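Local coordinates for protein 4-hydroxy-tetrahydrodipicolinate synthase (Aquifex aeolicus, PDB 2EHH) that probably catalyses the condensation of pyruvate with aspartate semialdehyde to 4-hydroxy-tetrahydrodipicolinate, a step of lysine biosynthesis by the diaminopimelate pathway, at residues Thr44-Ser47 / Pro48-Thr51; Val202-Val205 / Ala206-Val209; Asn248-Pro251 / Val252-Cys256; Glu272-Pro275 / Glu276-Asn279; Leu281-Val284 / Leu285-Tyr288. One frame throughout, in Å; residues are numbered along the deposited sequence.

Contact 1: Thr44-Ser47 / Pro48-Thr51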
loop_
_atom_site.group_PDB
_atom_site.type_symbol
_atom_site.label_atom_id
_atom_site.label_comp_id
_atom_site.label_asym_id
_atom_site.label_seq_id
_atom_site.Cartn_x
_atom_site.Cartn_y
_atom_site.Cartn_z
ATOM N N THR A 44 -13.914 16.543 -11.099
ATOM C CA THR A 44 -13.861 16.525 -12.551
ATOM C C THR A 44 -14.110 17.924 -13.102
ATOM O O THR A 44 -13.673 18.252 -14.202
ATOM C CB THR A 44 -14.896 15.531 -13.108
ATOM O OG1 THR A 44 -14.652 14.242 -12.529
ATOM C CG2 THR A 44 -14.791 15.425 -14.633
ATOM N N GLY A 45 -14.802 18.749 -12.319
ATOM C CA GLY A 45 -15.080 20.112 -12.730
ATOM C C GLY A 45 -13.969 21.070 -12.326
ATOM O O GLY A 45 -14.137 22.282 -12.390
ATOM N N GLU A 46 -12.833 20.525 -11.894
ATOM C CA GLU A 46 -11.685 21.336 -11.497
ATOM C C GLU A 46 -11.952 22.326 -10.365
ATOM O O GLU A 46 -11.402 23.428 -10.356
ATOM C CB GLU A 46 -11.118 22.081 -12.722
ATOM C CG GLU A 46 -10.155 21.233 -13.562
ATOM C CD GLU A 46 -9.721 21.903 -14.863
ATOM O OE1 GLU A 46 -10.490 21.859 -15.847
ATOM O OE2 GLU A 46 -8.609 22.473 -14.904
ATOM N N SER A 47 -12.765 21.926 -9.390
ATOM C CA SER A 47 -13.074 22.806 -8.270
ATOM C C SER A 47 -11.839 23.314 -7.517
ATOM O O SER A 47 -11.859 24.418 -6.976
ATOM C CB SER A 47 -14.032 22.120 -7.284
ATOM O OG SER A 47 -13.434 20.990 -6.687
ATOM N N PRO A 48 -10.753 22.519 -7.463
ATOM C CA PRO A 48 -9.562 22.995 -6.749
ATOM C C PRO A 48 -9.038 24.329 -7.273
ATOM O O PRO A 48 -8.526 25.138 -6.505
ATOM C CB PRO A 48 -8.555 21.868 -6.967
ATOM C CG PRO A 48 -9.429 20.653 -7.009
ATOM C CD PRO A 48 -10.576 21.116 -7.885
ATOM N N THR A 49 -9.166 24.555 -8.579
ATOM C CA THR A 49 -8.681 25.791 -9.179
ATOM C C THR A 49 -9.763 26.836 -9.454
ATOM O O THR A 49 -9.489 27.873 -10.062
ATOM C CB THR A 49 -7.899 25.508 -10.485
ATOM O OG1 THR A 49 -8.732 24.798 -11.409
ATOM C CG2 THR A 49 -6.662 24.667 -10.190
ATOM N N LEU A 50 -10.992 26.563 -9.019
ATOM C CA LEU A 50 -12.083 27.518 -9.197
ATOM C C LEU A 50 -12.123 28.388 -7.954
ATOM O O LEU A 50 -11.970 27.889 -6.842
ATOM C CB LEU A 50 -13.433 26.808 -9.338
ATOM C CG LEU A 50 -13.711 25.977 -10.589
ATOM C CD1 LEU A 50 -15.078 25.302 -10.455
ATOM C CD2 LEU A 50 -13.666 26.870 -11.817
ATOM N N THR A 51 -12.324 29.688 -8.132
ATOM C CA THR A 51 -12.391 30.576 -6.983
ATOM C C THR A 51 -13.727 30.336 -6.296
ATOM O O THR A 51 -14.677 29.874 -6.925
ATOM C CB THR A 51 -12.320 32.051 -7.396
ATOM O OG1 THR A 51 -13.559 32.434 -8.002
ATOM C CG2 THR A 51 -11.192 32.268 -8.393
HETATM O O HOH W 1 -7.435 22.741 -12.761
HETATM O O HOH W 2 -10.828 26.113 -5.063
#
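The loop that leads from strand 37-40 to helix 52-66, predicted to contribute to the pyruvate site, folds back on itself in a short 3-10 turn, where Glu46 and Ser47 meet Thr49 and Leu50. Thr44, predicted to bind pyruvate, lies just ahead of the turn. Two successive backbone bonds close it: Thr49 N donates to Glu46 O at 3.1 Å, and Leu50 N to Ser47 O, also at 3.1 Å. Both donors stand well above the plane of the carbonyl they use, as the tight winding requires. Glu46 itself has a left-handed backbone (phi 59°, psi 37°), which swings the chain into the turn.

The side chains follow. Glu46 and Thr49 come together obliquely, with Glu46 CB 3.8 Å from Thr49 OG1, and their polar ends are joined through water. Thr49 OG1 gives its proton to a water 2.8 Å away, and that water donates in turn to Glu46 OE2 at the short distance of 2.5 Å. Leu50 brings CG to 3.4 Å from Glu46 O, and CD1 to 3.7 Å from Gly45 O. Pro48 and Thr49 also pack against Asn79 and Ala80 of a neighbouring subunit.

The Glu46 carboxylate is buried yet well provided for, since OE1 forms a salt bridge with Lys253 and OE2 also takes the N-H of Arg267. With a lysine, a backbone donor and a water around it, the group probably stays ionised.

Contact 2: Val202-Val205 / Ala206-Val209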
loop_
_atom_site.group_PDB
_atom_site.type_symbol
_atom_site.label_atom_id
_atom_site.label_comp_id
_atom_site.label_asym_id
_atom_site.label_seq_id
_atom_site.Cartn_x
_atom_site.Cartn_y
_atom_site.Cartn_z
ATOM N N VAL A 202 -24.389 5.848 -10.584
ATOM C CA VAL A 202 -22.998 6.270 -10.661
ATOM C C VAL A 202 -22.846 7.766 -10.907
ATOM O O VAL A 202 -23.668 8.382 -11.590
ATOM C CB VAL A 202 -22.260 5.529 -11.813
ATOM C CG1 VAL A 202 -22.960 5.799 -13.145
ATOM C CG2 VAL A 202 -20.808 5.989 -11.893
ATOM N N ILE A 203 -21.815 8.357 -10.310
ATOM C CA ILE A 203 -21.502 9.757 -10.564
ATOM C C ILE A 203 -20.286 9.510 -11.444
ATOM O O ILE A 203 -19.179 9.255 -10.962
ATOM C CB ILE A 203 -21.165 10.529 -9.277
ATOM C CG1 ILE A 203 -22.453 10.720 -8.462
ATOM C CG2 ILE A 203 -20.574 11.890 -9.627
ATOM C CD1 ILE A 203 -22.294 11.526 -7.186
ATOM N N SER A 204 -20.554 9.537 -12.746
ATOM C CA SER A 204 -19.614 9.223 -13.816
ATOM C C SER A 204 -18.780 10.306 -14.490
ATOM O O SER A 204 -19.152 11.481 -14.533
ATOM C CB SER A 204 -20.402 8.463 -14.899
ATOM O OG SER A 204 -19.699 8.360 -16.124
ATOM N N VAL A 205 -17.637 9.872 -15.021
ATOM C CA VAL A 205 -16.728 10.724 -15.772
ATOM C C VAL A 205 -17.014 10.429 -17.248
ATOM O O VAL A 205 -17.132 11.342 -18.066
ATOM C CB VAL A 205 -15.241 10.384 -15.465
ATOM C CG1 VAL A 205 -14.327 11.017 -16.503
ATOM C CG2 VAL A 205 -14.870 10.891 -14.075
ATOM N N ALA A 206 -17.141 9.142 -17.572
ATOM C CA ALA A 206 -17.404 8.699 -18.941
ATOM C C ALA A 206 -18.689 9.302 -19.499
ATOM O O ALA A 206 -18.849 9.427 -20.713
ATOM C CB ALA A 206 -17.479 7.175 -18.994
ATOM N N ASN A 207 -19.596 9.661 -18.597
ATOM C CA ASN A 207 -20.875 10.271 -18.947
ATOM C C ASN A 207 -20.705 11.550 -19.760
ATOM O O ASN A 207 -21.587 11.929 -20.529
ATOM C CB ASN A 207 -21.652 10.617 -17.676
ATOM C CG ASN A 207 -22.840 9.736 -17.479
ATOM O OD1 ASN A 207 -23.293 9.081 -18.418
ATOM N ND2 ASN A 207 -23.373 9.718 -16.267
ATOM N N ASN A 208 -19.581 12.225 -19.557
ATOM C CA ASN A 208 -19.291 13.470 -20.257
ATOM C C ASN A 208 -19.242 13.315 -21.773
ATOM O O ASN A 208 -19.545 14.261 -22.500
ATOM C CB ASN A 208 -17.950 14.041 -19.782
ATOM C CG ASN A 208 -18.063 14.799 -18.479
ATOM O OD1 ASN A 208 -18.517 15.943 -18.453
ATOM N ND2 ASN A 208 -17.652 14.164 -17.383
ATOM N N VAL A 209 -18.872 12.129 -22.250
ATOM C CA VAL A 209 -18.758 11.917 -23.685
ATOM C C VAL A 209 -19.678 10.877 -24.314
ATOM O O VAL A 209 -19.946 10.946 -25.510
ATOM C CB VAL A 209 -17.300 11.607 -24.069
ATOM C CG1 VAL A 209 -16.409 12.770 -23.648
ATOM C CG2 VAL A 209 -16.841 10.327 -23.409
#
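Two side-chain rotations set up this turn, that of Ser204 toward Asn207 and that of Asn208 back onto Val205. In Ser204 the hydroxyl swings opposite the backbone N (chi1 166°), which carries OG to the backbone N-H of Asn207. There OG accepts from Asn207 N at 2.8 Å. The same oxygen is hydrogen-bonded to Asp188 OD1, and the other oxygen of Asp188 takes the N-H groups of Val205 and Ala206, so one carboxylate and one serine together collect the amides at the head of the 3-10 segment 206-208.

Asn208 has CG opposite its own carbonyl carbon (chi1 -81°), and the amide therefore folds back along the chain. Its ND2 reaches Val205 O at 2.9 Å, in the plane of that carbonyl and on a lone pair, while the acceptor also lies almost within the plane of the asparagine amide. Asn208 N reaches the same oxygen at 3.0 Å but from above the carbonyl plane, so Val205 O is gripped by two donors of a single residue. Asn208 ND2 also donates to Ala8 O. Asn207 sets CB 3.7 Å from Ser204 CB and ND2 3.5 Å from the same carbon; this ND2 bonds to Ser5 OG and Ile6 O.

Both asparagine amides thus fasten the turn that follows strand 201-204 to strand 4-8. This is the closing seam of a TIM barrel, where the eighth strand meets the first, beside Ile203, a predicted pyruvate-binding residue.

Contact 3: Asn248-Pro251 / Val252-Cys256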
loop_
_atom_site.group_PDB
_atom_site.type_symbol
_atom_site.label_atom_id
_atom_site.label_comp_id
_atom_site.label_asym_id
_atom_site.label_seq_id
_atom_site.Cartn_x
_atom_site.Cartn_y
_atom_site.Cartn_z
ATOM N N ASN A 248 -7.551 12.283 -13.940
ATOM C CA ASN A 248 -8.860 12.851 -14.280
ATOM C C ASN A 248 -8.863 14.250 -13.654
ATOM O O ASN A 248 -8.406 14.422 -12.522
ATOM C CB ASN A 248 -9.972 11.986 -13.670
ATOM C CG ASN A 248 -11.345 12.646 -13.745
ATOM O OD1 ASN A 248 -11.982 12.905 -12.720
ATOM N ND2 ASN A 248 -11.809 12.907 -14.957
ATOM N N PRO A 249 -9.448 15.254 -14.335
ATOM C CA PRO A 249 -10.123 15.280 -15.634
ATOM C C PRO A 249 -9.290 15.632 -16.866
ATOM O O PRO A 249 -9.841 16.108 -17.861
ATOM C CB PRO A 249 -11.206 16.317 -15.401
ATOM C CG PRO A 249 -10.420 17.377 -14.668
ATOM C CD PRO A 249 -9.572 16.566 -13.673
ATOM N N ILE A 250 -7.983 15.410 -16.837
ATOM C CA ILE A 250 -7.200 15.757 -18.017
ATOM C C ILE A 250 -7.696 15.033 -19.279
ATOM O O ILE A 250 -7.937 15.669 -20.314
ATOM C CB ILE A 250 -5.695 15.504 -17.779
ATOM C CG1 ILE A 250 -5.189 16.481 -16.708
ATOM C CG2 ILE A 250 -4.918 15.696 -19.080
ATOM C CD1 ILE A 250 -3.754 16.256 -16.268
ATOM N N PRO A 251 -7.868 13.703 -19.215
ATOM C CA PRO A 251 -8.345 12.995 -20.409
ATOM C C PRO A 251 -9.778 13.348 -20.828
ATOM O O PRO A 251 -10.042 13.585 -22.006
ATOM C CB PRO A 251 -8.217 11.522 -20.015
ATOM C CG PRO A 251 -7.058 11.539 -19.050
ATOM C CD PRO A 251 -7.385 12.745 -18.205
ATOM N N VAL A 252 -10.702 13.387 -19.871
ATOM C CA VAL A 252 -12.087 13.682 -20.211
ATOM C C VAL A 252 -12.293 15.091 -20.770
ATOM O O VAL A 252 -13.083 15.277 -21.694
ATOM C CB VAL A 252 -13.037 13.452 -19.001
ATOM C CG1 VAL A 252 -12.789 14.485 -17.926
ATOM C CG2 VAL A 252 -14.482 13.473 -19.471
ATOM N N LYS A 253 -11.595 16.080 -20.227
ATOM C CA LYS A 253 -11.741 17.433 -20.750
ATOM C C LYS A 253 -11.157 17.460 -22.160
ATOM O O LYS A 253 -11.692 18.121 -23.054
ATOM C CB LYS A 253 -11.032 18.457 -19.857
ATOM C CG LYS A 253 -11.048 19.872 -20.436
ATOM C CD LYS A 253 -10.653 20.938 -19.414
ATOM C CE LYS A 253 -11.880 21.673 -18.870
ATOM N NZ LYS A 253 -11.499 22.869 -18.057
ATOM N N THR A 254 -10.065 16.728 -22.364
ATOM C CA THR A 254 -9.437 16.668 -23.679
ATOM C C THR A 254 -10.388 16.007 -24.681
ATOM O O THR A 254 -10.471 16.419 -25.842
ATOM C CB THR A 254 -8.116 15.871 -23.640
ATOM O OG1 THR A 254 -7.195 16.502 -22.736
ATOM C CG2 THR A 254 -7.491 15.816 -25.032
ATOM N N ALA A 255 -11.108 14.983 -24.230
ATOM C CA ALA A 255 -12.053 14.285 -25.098
ATOM C C ALA A 255 -13.190 15.219 -25.505
ATOM O O ALA A 255 -13.603 15.239 -26.668
ATOM C CB ALA A 255 -12.615 13.057 -24.387
ATOM N N CYS A 256 -13.703 15.979 -24.544
ATOM C CA CYS A 256 -14.785 16.919 -24.817
ATOM C C CYS A 256 -14.305 17.974 -25.811
ATOM O O CYS A 256 -15.078 18.439 -26.649
ATOM C CB CYS A 256 -15.257 17.592 -23.525
ATOM S SG CYS A 256 -16.086 16.466 -22.368
HETATM O O HOH W 3 -10.568 12.167 -17.268
#
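Val252 CG1, in the first turn of helix 250-258, is wedged against Pro249 and Asn248. With CG1 placed between its backbone N and carbonyl carbon (chi1 69°), this methyl lies 3.5 Å from Pro249 CB, a tight fit, and 3.5 Å from Asn248 ND2. Pro249, which follows a cis peptide, stands at the N-cap position. The N-H of Val252 is taken by a water 2.9 Å from Val252 N, which also accepts from Asn248 ND2; OD1 of that asparagine is hydrogen-bonded to Thr44 OG1.

Lys253 comes next. Its N donates to Pro249 O at 2.9 Å and its CB sits beside the same oxygen, while the remainder of the chain leads away to Glu46, Thr11 O and Glu265 O.

Thr254 turns its hydroxyl back along the helix, and OG1 donates to Ile250 O at 2.7 Å. Thr254 N bonds to that oxygen too, at 3.1 Å, and the two donors arrive from opposite faces of the carbonyl plane. An alanine here is likely to take from Ile250 O the second of its two donors from Thr254 and to open a gap where the threonine methyl meets Leu281. Ala255 N then continues the helical pattern with Pro251 O at 2.8 Å.

Two polar groups of this buried helix start are thus met close by: the threonine hydroxyl spends its proton inside its own helix, and a water supplies the acceptor for the Val252 amide, which lies too early in the helix for an i-4 backbone partner within it.

Contact 4: Glu272-Pro275 / Glu276-Asn279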
loop_
_atom_site.group_PDB
_atom_site.type_symbol
_atom_site.label_atom_id
_atom_site.label_comp_id
_atom_site.label_asym_id
_atom_site.label_seq_id
_atom_site.Cartn_x
_atom_site.Cartn_y
_atom_site.Cartn_z
ATOM N N GLU A 272 -2.153 19.957 -20.267
ATOM C CA GLU A 272 -2.593 19.167 -21.409
ATOM C C GLU A 272 -1.880 17.819 -21.359
ATOM O O GLU A 272 -0.826 17.683 -20.729
ATOM C CB GLU A 272 -2.257 19.873 -22.729
ATOM C CG GLU A 272 -2.728 21.319 -22.807
ATOM C CD GLU A 272 -2.575 21.925 -24.195
ATOM O OE1 GLU A 272 -1.684 21.488 -24.959
ATOM O OE2 GLU A 272 -3.341 22.856 -24.514
ATOM N N MET A 273 -2.464 16.829 -22.024
ATOM C CA MET A 273 -1.903 15.484 -22.073
ATOM C C MET A 273 -0.604 15.474 -22.860
ATOM O O MET A 273 -0.291 16.423 -23.577
ATOM C CB MET A 273 -2.880 14.528 -22.761
ATOM C CG MET A 273 -4.191 14.313 -22.035
ATOM S SD MET A 273 -5.366 13.386 -23.041
ATOM C CE MET A 273 -4.820 11.701 -22.743
ATOM N N SER A 274 0.152 14.391 -22.722
ATOM C CA SER A 274 1.388 14.246 -23.474
ATOM C C SER A 274 0.889 13.901 -24.872
ATOM O O SER A 274 -0.145 13.244 -25.018
ATOM C CB SER A 274 2.226 13.095 -22.920
ATOM O OG SER A 274 1.561 11.854 -23.084
ATOM N N PRO A 275 1.597 14.353 -25.919
ATOM C CA PRO A 275 1.143 14.037 -27.275
ATOM C C PRO A 275 0.843 12.555 -27.488
ATOM O O PRO A 275 -0.159 12.206 -28.108
ATOM C CB PRO A 275 2.284 14.556 -28.160
ATOM C CG PRO A 275 3.473 14.617 -27.228
ATOM C CD PRO A 275 2.858 15.108 -25.948
ATOM N N GLU A 276 1.702 11.690 -26.960
ATOM C CA GLU A 276 1.513 10.248 -27.100
ATOM C C GLU A 276 0.176 9.808 -26.499
ATOM O O GLU A 276 -0.600 9.103 -27.143
ATOM C CB GLU A 276 2.659 9.499 -26.412
ATOM C CG GLU A 276 4.033 9.802 -26.999
ATOM C CD GLU A 276 5.171 9.466 -26.044
ATOM O OE1 GLU A 276 5.174 9.994 -24.906
ATOM O OE2 GLU A 276 6.066 8.680 -26.432
ATOM N N ASN A 277 -0.093 10.232 -25.268
ATOM C CA ASN A 277 -1.339 9.871 -24.602
ATOM C C ASN A 277 -2.551 10.496 -25.285
ATOM O O ASN A 277 -3.592 9.853 -25.433
ATOM C CB ASN A 277 -1.289 10.286 -23.130
ATOM C CG ASN A 277 -0.446 9.343 -22.287
ATOM O OD1 ASN A 277 0.005 9.698 -21.199
ATOM N ND2 ASN A 277 -0.249 8.126 -22.780
ATOM N N GLU A 278 -2.423 11.750 -25.703
ATOM C CA GLU A 278 -3.532 12.409 -26.372
ATOM C C GLU A 278 -3.904 11.668 -27.655
ATOM O O GLU A 278 -5.074 11.607 -28.019
ATOM C CB GLU A 278 -3.189 13.868 -26.681
ATOM C CG GLU A 278 -4.272 14.596 -27.464
ATOM C CD GLU A 278 -4.255 16.101 -27.247
ATOM O OE1 GLU A 278 -4.700 16.827 -28.162
ATOM O OE2 GLU A 278 -3.819 16.560 -26.163
ATOM N N ASN A 279 -2.910 11.101 -28.336
ATOM C CA ASN A 279 -3.175 10.361 -29.569
ATOM C C ASN A 279 -3.853 9.030 -29.263
ATOM O O ASN A 279 -4.684 8.553 -30.037
ATOM C CB ASN A 279 -1.878 10.115 -30.352
ATOM C CG ASN A 279 -1.458 11.317 -31.179
ATOM O OD1 ASN A 279 -2.274 11.909 -31.888
ATOM N ND2 ASN A 279 -0.181 11.673 -31.106
HETATM O O HOH W 4 -4.739 17.452 -23.672
HETATM O O HOH W 5 -1.408 17.320 -25.645
#
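Met273 and Ser274 fold over the first turn of helix 275-287, Met273 pressed inward against Asn277 and Glu278 and Ser274 at the cap. The inner side is the close-packed one. Met273 bends at chi3 so that its methyl, CE, lies 3.5 Å from Asn277 O, while SD passes 3.9 Å from Glu278 CA and Met273 CB meets Glu278 CB at 4.0 Å. Beyond the two segments the same side chain presses on Ile250 and Thr254, packing the loop against helix 250-258.

The cap is made by hydrogen bonds. Ser274 has OG between its backbone N and carbonyl carbon (chi1 64°), from where it accepts from Asn277 N at 3.2 Å; Ser274 O takes Glu278 N at 2.8 Å, nearly along the C=O axis. An alanine in its place would probably leave the Asn277 amide without its capping acceptor and fray the first turn. Asn279 N follows, bonded to Pro275 O.

The looser part lies with Pro275, Glu276 and Asn279, which are exposed to solvent. Water also reaches the partly exposed carboxylate of Glu278 and bridges it to the Met273 backbone: one water accepts from Met273 N and donates to Glu278 OE2 at 2.8 Å, and a second donates both to Met273 O and to OE2. Glu278 OE1 forms a salt bridge with Lys264.

The arrangement is a serine N-cap followed by proline at the first helical position, here starting the last helix of the chain, far from the annotated sites, in the helical region that follows the barrel.

Contact 5: Leu281-Val284 / Leu285-Tyr288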
loop_
_atom_site.group_PDB
_atom_site.type_symbol
_atom_site.label_atom_id
_atom_site.label_comp_id
_atom_site.label_asym_id
_atom_site.label_seq_id
_atom_site.Cartn_x
_atom_site.Cartn_y
_atom_site.Cartn_z
ATOM N N LEU A 281 -5.862 8.550 -26.830
ATOM C CA LEU A 281 -7.241 8.923 -26.544
ATOM C C LEU A 281 -8.021 9.109 -27.837
ATOM O O LEU A 281 -9.106 8.557 -27.993
ATOM C CB LEU A 281 -7.290 10.218 -25.732
ATOM C CG LEU A 281 -8.686 10.813 -25.515
ATOM C CD1 LEU A 281 -9.562 9.834 -24.741
ATOM C CD2 LEU A 281 -8.557 12.130 -24.756
ATOM N N ARG A 282 -7.463 9.882 -28.766
ATOM C CA ARG A 282 -8.140 10.126 -30.036
ATOM C C ARG A 282 -8.461 8.812 -30.735
ATOM O O ARG A 282 -9.562 8.632 -31.257
ATOM C CB ARG A 282 -7.281 11.006 -30.954
ATOM C CG ARG A 282 -7.935 11.310 -32.302
ATOM C CD ARG A 282 -7.008 12.125 -33.192
ATOM N NE ARG A 282 -6.711 13.430 -32.607
ATOM C CZ ARG A 282 -7.567 14.445 -32.583
ATOM N NH1 ARG A 282 -8.775 14.311 -33.116
ATOM N NH2 ARG A 282 -7.219 15.591 -32.017
ATOM N N GLU A 283 -7.505 7.889 -30.738
ATOM C CA GLU A 283 -7.719 6.603 -31.385
ATOM C C GLU A 283 -8.838 5.811 -30.731
ATOM O O GLU A 283 -9.605 5.137 -31.416
ATOM C CB GLU A 283 -6.426 5.781 -31.401
ATOM C CG GLU A 283 -5.434 6.258 -32.449
ATOM C CD GLU A 283 -6.101 6.530 -33.791
ATOM O OE1 GLU A 283 -6.755 5.613 -34.333
ATOM O OE2 GLU A 283 -5.975 7.664 -34.301
ATOM N N VAL A 284 -8.948 5.887 -29.409
ATOM C CA VAL A 284 -10.017 5.166 -28.730
ATOM C C VAL A 284 -11.374 5.771 -29.098
ATOM O O VAL A 284 -12.319 5.052 -29.432
ATOM C CB VAL A 284 -9.842 5.197 -27.193
ATOM C CG1 VAL A 284 -11.064 4.592 -26.515
ATOM C CG2 VAL A 284 -8.597 4.414 -26.800
ATOM N N LEU A 285 -11.469 7.096 -29.052
ATOM C CA LEU A 285 -12.728 7.754 -29.386
ATOM C C LEU A 285 -13.175 7.385 -30.800
ATOM O O LEU A 285 -14.366 7.188 -31.055
ATOM C CB LEU A 285 -12.582 9.269 -29.256
ATOM C CG LEU A 285 -12.216 9.779 -27.859
ATOM C CD1 LEU A 285 -12.266 11.299 -27.852
ATOM C CD2 LEU A 285 -13.186 9.224 -26.827
ATOM N N LYS A 286 -12.214 7.277 -31.709
ATOM C CA LYS A 286 -12.500 6.925 -33.096
ATOM C C LYS A 286 -13.045 5.506 -33.224
ATOM O O LYS A 286 -13.910 5.244 -34.061
ATOM C CB LYS A 286 -11.238 7.085 -33.949
ATOM C CG LYS A 286 -10.864 8.541 -34.197
ATOM C CD LYS A 286 -9.460 8.689 -34.766
ATOM C CE LYS A 286 -9.292 7.943 -36.080
ATOM N NZ LYS A 286 -7.911 8.112 -36.614
ATOM N N LYS A 287 -12.543 4.591 -32.401
ATOM C CA LYS A 287 -13.016 3.213 -32.441
ATOM C C LYS A 287 -14.487 3.183 -32.037
ATOM O O LYS A 287 -15.236 2.293 -32.439
ATOM C CB LYS A 287 -12.188 2.325 -31.501
ATOM C CG LYS A 287 -12.752 0.916 -31.316
ATOM C CD LYS A 287 -12.844 0.142 -32.636
ATOM C CE LYS A 287 -11.532 -0.549 -32.995
ATOM N NZ LYS A 287 -11.191 -1.628 -32.015
ATOM N N TYR A 288 -14.898 4.163 -31.239
ATOM C CA TYR A 288 -16.287 4.251 -30.806
ATOM C C TYR A 288 -17.093 5.058 -31.821
ATOM O O TYR A 288 -18.283 5.316 -31.629
ATOM C CB TYR A 288 -16.369 4.900 -29.422
ATOM C CG TYR A 288 -15.993 3.965 -28.294
ATOM C CD1 TYR A 288 -16.839 2.919 -27.924
ATOM C CD2 TYR A 288 -14.791 4.114 -27.605
ATOM C CE1 TYR A 288 -16.497 2.044 -26.892
ATOM C CE2 TYR A 288 -14.440 3.242 -26.569
ATOM C CZ TYR A 288 -15.299 2.211 -26.219
ATOM O OH TYR A 288 -14.959 1.350 -25.197
#
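Val284 and Tyr288, side by side and pointing the same way, lead the apolar part of this contact, at the end of helix 275-287 and the residue just past it. Val284 CG1 touches the tyrosine at its edge, in the ring plane, 3.6 Å from Tyr288 CE2. One turn earlier Leu281 CD1 meets Leu285 CG at 4.1 Å, the two chains crossing at a slant. These residues face inward: Leu281 and Val284 rest on Val242, and Leu285 packs on Ala255 and Met258.

The main-chain bonds run in the helical i to i+4 pattern. Leu285 N reaches Leu281 O at 3.0 Å in an almost straight line (N-H...O 171°), while Lys286 N and Lys287 N take Arg282 O and Glu283 O. The last of them, Tyr288 N to Val284 O, lengthens to 3.3 Å where the helix ends.

Charge lies on the outside. Glu283 bends at chi2 (-45°) and turns its carboxylate alongside Lys286, and Lys286 NZ donates to Glu283 OE2 at 3.0 Å on the syn lone pair, in a salt bridge. Arg282 CG lies against Lys286 CD, 3.9 Å away, and its guanidinium is paired with the C-terminal carboxylate of Asn294.

Polar and apolar work is therefore divided between faces. The ion pair joins residues three apart on the exposed face, whereas the buried Tyr288 hydroxyl has its partners, Tyr235 O and Leu239 N, in helix 226-242.

From the N terminus, contact 1 forms the turn between strand 37-40 and helix 52-66, and contact 2 the one that leaves strand 201-204; both lie at the mouth of the barrel. Contact 3 begins helix 250-258, contact 4 closes the loop into helix 275-287, and contact 5 ends that helix. All five are local turns in series, so none nests within or crosses another. In space contacts 1, 2 and 3 converge: Glu46 pairs with Lys253 and Asn208 packs on Val252, which ties two barrel loops to helix 250-258. Contact 3 touches contacts 4 and 5 through Ile250, Pro251, Thr254 and Ala255, where Met273, in the loop between them, and Leu281 pack the two successive helices together.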